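Local coordinates for phosphopantetheine attachment site family protein (Acinetobacter baumannii, PDB 4HKG), which probably serves as a free-standing peptidyl carrier protein, holding an acyl or aminoacyl intermediate on a phosphopantetheine arm in a non-ribosomal peptide pathway, at residues 16-21 with 33-38; 8-13 with 77-82. All blocks are in the same frame, centred on the assembly; numbering follows the deposited sequence.

Contact 1 (16-21 with 33-38); sequences TLVAKE and QKFTSY
Val18, on the inward side of helix 7-22, meets the rings of Phe35 and Tyr38 in the long loop before helix 42-56, a first-helix-to-loop contact of the carrier-protein four-helix bundle. Its two methyls divide the work. CG1 reaches Tyr38 at the ring edge, near its plane, 3.7 Å from CE1 and 3.8 Å from OH, beside the phenol end of the ring. CG2 approaches Phe35 obliquely and lies 4.0 Å from its CE1. With CG1 anti to the backbone N (chi1 168°), the fork of Val18 opens toward both aromatics, and its side chain runs at about a right angle to each. No hydrogen bond joins the segments; the contact is apolar and buried, with 103 Å² lost in all.

Around this trio, Leu40 touches both Val18 and Phe35, while Ile71 of helix 71-82 touches both rings, bringing the last helix into the same cluster. Phe35 is tied through its backbone to Pro69, and its side chain lies about 5 Å from a bound methylpentanediol, probably a crystallisation additive. The loop runs on into a Gly-Leu-Asp-Ser sequence whose serine, as in related carriers, probably bears the phosphopantetheine at the start of helix 42-56.

The turn of 3-10 helix at 35-37 helps place the two rings. Tyr38 N bonds to Phe35 O at 3.2 Å, and the chi1 of 52° sets Tyr38 CG between its own N and C, folding the ring back until Phe35 O stands 3.6 Å above the middle of one face.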
# COMPACT_ATOMS: atom_id res chain seq x y z
N THR A 16 -3.24 6.75 -0.30
CA THR A 16 -3.94 7.46 0.75
C THR A 16 -3.58 6.91 2.12
O THR A 16 -3.29 7.67 3.06
CB THR A 16 -5.47 7.38 0.54
OG1 THR A 16 -5.81 7.98 -0.73
CG2 THR A 16 -6.21 8.11 1.65
N LEU A 17 -3.58 5.59 2.25
CA LEU A 17 -3.21 4.96 3.52
C LEU A 17 -1.77 5.30 3.92
O LEU A 17 -1.51 5.65 5.08
CB LEU A 17 -3.35 3.44 3.44
CG LEU A 17 -4.76 2.88 3.27
CD1 LEU A 17 -4.68 1.38 3.05
CD2 LEU A 17 -5.61 3.19 4.47
N VAL A 18 -0.85 5.19 2.97
CA VAL A 18 0.55 5.46 3.25
C VAL A 18 0.76 6.92 3.65
O VAL A 18 1.43 7.21 4.64
CB VAL A 18 1.43 5.05 2.04
CG1 VAL A 18 2.84 5.59 2.18
CG2 VAL A 18 1.42 3.53 1.87
N ALA A 19 0.17 7.84 2.89
CA ALA A 19 0.31 9.27 3.17
C ALA A 19 -0.25 9.62 4.55
O ALA A 19 0.36 10.40 5.29
CB ALA A 19 -0.37 10.09 2.09
N LYS A 20 -1.39 9.05 4.91
CA LYS A 20 -1.98 9.31 6.22
C LYS A 20 -1.06 8.82 7.34
O LYS A 20 -0.90 9.50 8.36
CB LYS A 20 -3.37 8.67 6.32
CG LYS A 20 -4.47 9.40 5.54
CD LYS A 20 -5.15 10.49 6.37
CE LYS A 20 -6.26 11.18 5.58
NZ LYS A 20 -7.19 11.92 6.49
N GLU A 21 -0.46 7.65 7.16
CA GLU A 21 0.47 7.12 8.16
C GLU A 21 1.75 7.94 8.24
O GLU A 21 2.30 8.14 9.33
CB GLU A 21 0.81 5.66 7.85
CG GLU A 21 -0.21 4.68 8.38
CD GLU A 21 -0.18 4.63 9.89
OE1 GLU A 21 -1.06 5.21 10.56
OE2 GLU A 21 0.75 4.00 10.43
N GLN A 33 8.25 4.59 -5.95
CA GLN A 33 9.44 4.66 -5.10
C GLN A 33 9.33 3.62 -3.99
O GLN A 33 8.25 3.42 -3.43
CB GLN A 33 9.60 6.07 -4.53
CG GLN A 33 10.91 6.29 -3.77
CD GLN A 33 11.03 7.68 -3.14
OE1 GLN A 33 10.04 8.39 -2.96
NE2 GLN A 33 12.25 8.06 -2.79
N LYS A 34 10.42 2.96 -3.64
CA LYS A 34 10.38 2.00 -2.54
C LYS A 34 9.91 2.65 -1.25
O LYS A 34 10.38 3.75 -0.90
CB LYS A 34 11.76 1.39 -2.30
CG LYS A 34 12.17 0.38 -3.35
CD LYS A 34 13.54 -0.21 -3.03
N PHE A 35 9.01 1.98 -0.54
CA PHE A 35 8.44 2.50 0.71
C PHE A 35 9.52 2.97 1.68
O PHE A 35 9.40 4.03 2.31
CB PHE A 35 7.65 1.42 1.44
CG PHE A 35 6.40 0.96 0.74
CD1 PHE A 35 5.34 1.82 0.50
CD2 PHE A 35 6.27 -0.36 0.35
CE1 PHE A 35 4.18 1.37 -0.12
CE2 PHE A 35 5.12 -0.81 -0.27
CZ PHE A 35 4.08 0.07 -0.50
N THR A 36 10.56 2.17 1.83
CA THR A 36 11.58 2.49 2.81
C THR A 36 12.39 3.72 2.44
O THR A 36 12.96 4.38 3.32
CB THR A 36 12.53 1.31 3.06
OG1 THR A 36 13.08 0.87 1.82
CG2 THR A 36 11.76 0.15 3.70
N SER A 37 12.47 4.05 1.16
CA SER A 37 13.26 5.20 0.76
C SER A 37 12.60 6.52 1.17
O SER A 37 13.23 7.58 1.11
CB SER A 37 13.55 5.18 -0.74
OG SER A 37 12.34 5.26 -1.45
N TYR A 38 11.34 6.47 1.59
CA TYR A 38 10.71 7.64 2.20
C TYR A 38 10.28 7.40 3.65
O TYR A 38 9.38 8.06 4.17
CB TYR A 38 9.59 8.26 1.36
CG TYR A 38 8.48 7.34 0.87
CD1 TYR A 38 7.34 7.13 1.62
CD2 TYR A 38 8.56 6.73 -0.38
CE1 TYR A 38 6.31 6.32 1.15
CE2 TYR A 38 7.54 5.92 -0.85
CZ TYR A 38 6.42 5.72 -0.08
OH TYR A 38 5.40 4.93 -0.53

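Contact 2 (8-13 with 77-82)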
# COMPACT_ATOMS: atom_id res chain seq x y z
N ALA A 8 -5.16 1.13 -10.72
CA ALA A 8 -5.22 2.54 -10.35
C ALA A 8 -6.12 2.78 -9.14
O ALA A 8 -5.82 3.62 -8.30
CB ALA A 8 -5.69 3.38 -11.54
N TYR A 9 -7.22 2.03 -9.04
CA TYR A 9 -8.11 2.11 -7.89
C TYR A 9 -7.35 1.76 -6.61
O TYR A 9 -7.34 2.53 -5.64
CB TYR A 9 -9.28 1.15 -8.10
CG TYR A 9 -10.34 1.17 -7.02
CD1 TYR A 9 -11.46 1.97 -7.14
CD2 TYR A 9 -10.22 0.35 -5.90
CE1 TYR A 9 -12.45 1.96 -6.17
CE2 TYR A 9 -11.21 0.34 -4.92
CZ TYR A 9 -12.31 1.15 -5.06
OH TYR A 9 -13.28 1.14 -4.09
N TRP A 10 -6.71 0.60 -6.60
CA TRP A 10 -5.98 0.19 -5.40
C TRP A 10 -4.76 1.06 -5.13
O TRP A 10 -4.42 1.31 -3.98
CB TRP A 10 -5.61 -1.30 -5.46
CG TRP A 10 -6.80 -2.17 -5.34
CD1 TRP A 10 -7.30 -3.03 -6.28
CD2 TRP A 10 -7.68 -2.25 -4.22
NE1 TRP A 10 -8.43 -3.65 -5.80
CE2 TRP A 10 -8.68 -3.18 -4.54
CE3 TRP A 10 -7.72 -1.62 -2.97
CZ2 TRP A 10 -9.71 -3.50 -3.66
CZ3 TRP A 10 -8.74 -1.94 -2.10
CH2 TRP A 10 -9.72 -2.87 -2.45
N SER A 11 -4.11 1.53 -6.18
CA SER A 11 -2.98 2.42 -6.01
C SER A 11 -3.41 3.71 -5.29
O SER A 11 -2.71 4.17 -4.38
CB SER A 11 -2.33 2.73 -7.36
OG SER A 11 -1.18 3.54 -7.18
N ALA A 12 -4.55 4.27 -5.66
CA ALA A 12 -5.05 5.48 -5.00
C ALA A 12 -5.36 5.21 -3.52
O ALA A 12 -5.04 6.02 -2.64
CB ALA A 12 -6.27 6.02 -5.71
N ILE A 13 -5.97 4.06 -3.23
CA ILE A 13 -6.28 3.70 -1.85
C ILE A 13 -5.00 3.51 -1.03
O ILE A 13 -4.87 4.07 0.07
CB ILE A 13 -7.20 2.45 -1.79
CG1 ILE A 13 -8.60 2.84 -2.28
CG2 ILE A 13 -7.20 1.81 -0.39
CD1 ILE A 13 -9.62 1.73 -2.22
N TYR A 77 -0.38 -6.45 -6.87
CA TYR A 77 -0.61 -7.67 -6.10
C TYR A 77 -2.08 -7.82 -5.70
O TYR A 77 -2.67 -8.89 -5.86
CB TYR A 77 0.30 -7.73 -4.88
CG TYR A 77 0.04 -8.93 -4.01
CD1 TYR A 77 0.51 -10.18 -4.37
CD2 TYR A 77 -0.68 -8.82 -2.83
CE1 TYR A 77 0.27 -11.29 -3.58
CE2 TYR A 77 -0.93 -9.92 -2.03
CZ TYR A 77 -0.45 -11.15 -2.41
OH TYR A 77 -0.68 -12.27 -1.64
N LEU A 78 -2.68 -6.73 -5.19
CA LEU A 78 -4.08 -6.78 -4.78
C LEU A 78 -5.00 -7.13 -5.93
O LEU A 78 -5.90 -7.95 -5.77
CB LEU A 78 -4.52 -5.45 -4.16
CG LEU A 78 -3.87 -5.10 -2.83
CD1 LEU A 78 -4.49 -3.83 -2.29
CD2 LEU A 78 -4.03 -6.23 -1.83
N VAL A 79 -4.77 -6.52 -7.09
CA VAL A 79 -5.58 -6.85 -8.26
C VAL A 79 -5.48 -8.34 -8.59
O VAL A 79 -6.49 -8.99 -8.86
CB VAL A 79 -5.17 -6.02 -9.50
CG1 VAL A 79 -5.86 -6.54 -10.76
CG2 VAL A 79 -5.52 -4.56 -9.28
N SER A 80 -4.26 -8.87 -8.54
CA SER A 80 -4.03 -10.28 -8.82
C SER A 80 -4.78 -11.18 -7.84
O SER A 80 -5.37 -12.19 -8.24
CB SER A 80 -2.53 -10.60 -8.77
OG SER A 80 -1.85 -10.03 -9.87
N GLU A 81 -4.77 -10.80 -6.57
CA GLU A 81 -5.39 -11.61 -5.53
C GLU A 81 -6.91 -11.59 -5.62
O GLU A 81 -7.57 -12.56 -5.25
CB GLU A 81 -4.97 -11.12 -4.14
CG GLU A 81 -3.53 -11.43 -3.80
CD GLU A 81 -3.26 -12.92 -3.75
OE1 GLU A 81 -3.85 -13.61 -2.89
OE2 GLU A 81 -2.45 -13.41 -4.57
N LEU A 82 -7.46 -10.49 -6.11
CA LEU A 82 -8.90 -10.30 -6.14
C LEU A 82 -9.51 -10.68 -7.48
O LEU A 82 -10.74 -10.73 -7.62
CB LEU A 82 -9.24 -8.85 -5.79
CG LEU A 82 -8.90 -8.48 -4.34
CD1 LEU A 82 -8.90 -6.97 -4.14
CD2 LEU A 82 -9.89 -9.13 -3.38
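Trp10 presses its indole against Leu78, the close-packed part of the contact. Leu78 CD1 lies over one face, 3.7 Å above the ring plane and displaced toward the rim, with the CE3 and CD2 atoms of Trp10 each 4.0 Å from it; Leu78 CB covers the same side near Trp10 CG. The opposite face is backed from within its own helix, where Tyr9 CD2 stands 4.0 Å above the ring centre, the phenol ring roughly upright on the indole. The chi1 of -70° keeps CG of Trp10 beside the backbone N and sends the ring out across the gap toward helix 71-82. Ala75 of helix 71-82 also touches Trp10, while Thr56 and Leu52 of helix 42-56 touch Trp10 and Leu78.

The two segments belong to the first and last helices of the carrier-protein four-helix bundle. Here their axes come within 9.7 Å and their directions differ by 127°, and Trp10 is the residue of helix 7-22 that makes all three side-chain contacts.

Toward solvent the contact rests on single methyls of less buried residues, though their approaches are no longer than those of Leu78. Val79, partly exposed, brings CG2 to the indole edge near its plane, 3.8 Å from the CD1 of Trp10. One turn on, exposed Leu82 reaches back obliquely, its CD1 3.6 Å from Trp10 CZ2; Leu58, in the loop after helix 42-56, touches this leucine. On a different side of helix 7-22, a hydrogen bond from Ser11 OG to OD1 of Asn72 adds a polar tie to helix 71-82.

Overall arrangement
Both contacts use helix 7-22, from different turns and with different partners: contact 2 pairs its N-terminal part with the end of helix 71-82, contact 1 its C-terminal part with the 33-38 loop. Their centres are about 16 Å apart, on opposite sides of the chain's centre, and contact 1 is nested in sequence within the span that contact 2 closes. Neither has a hydrogen bond across it. In contact 1, which is buried, an aliphatic fork faces two loop aromatics; in contact 2 the roles reverse, one aromatic meeting three aliphatic residues and grading from a buried leucine to an exposed one at the end of the last helix.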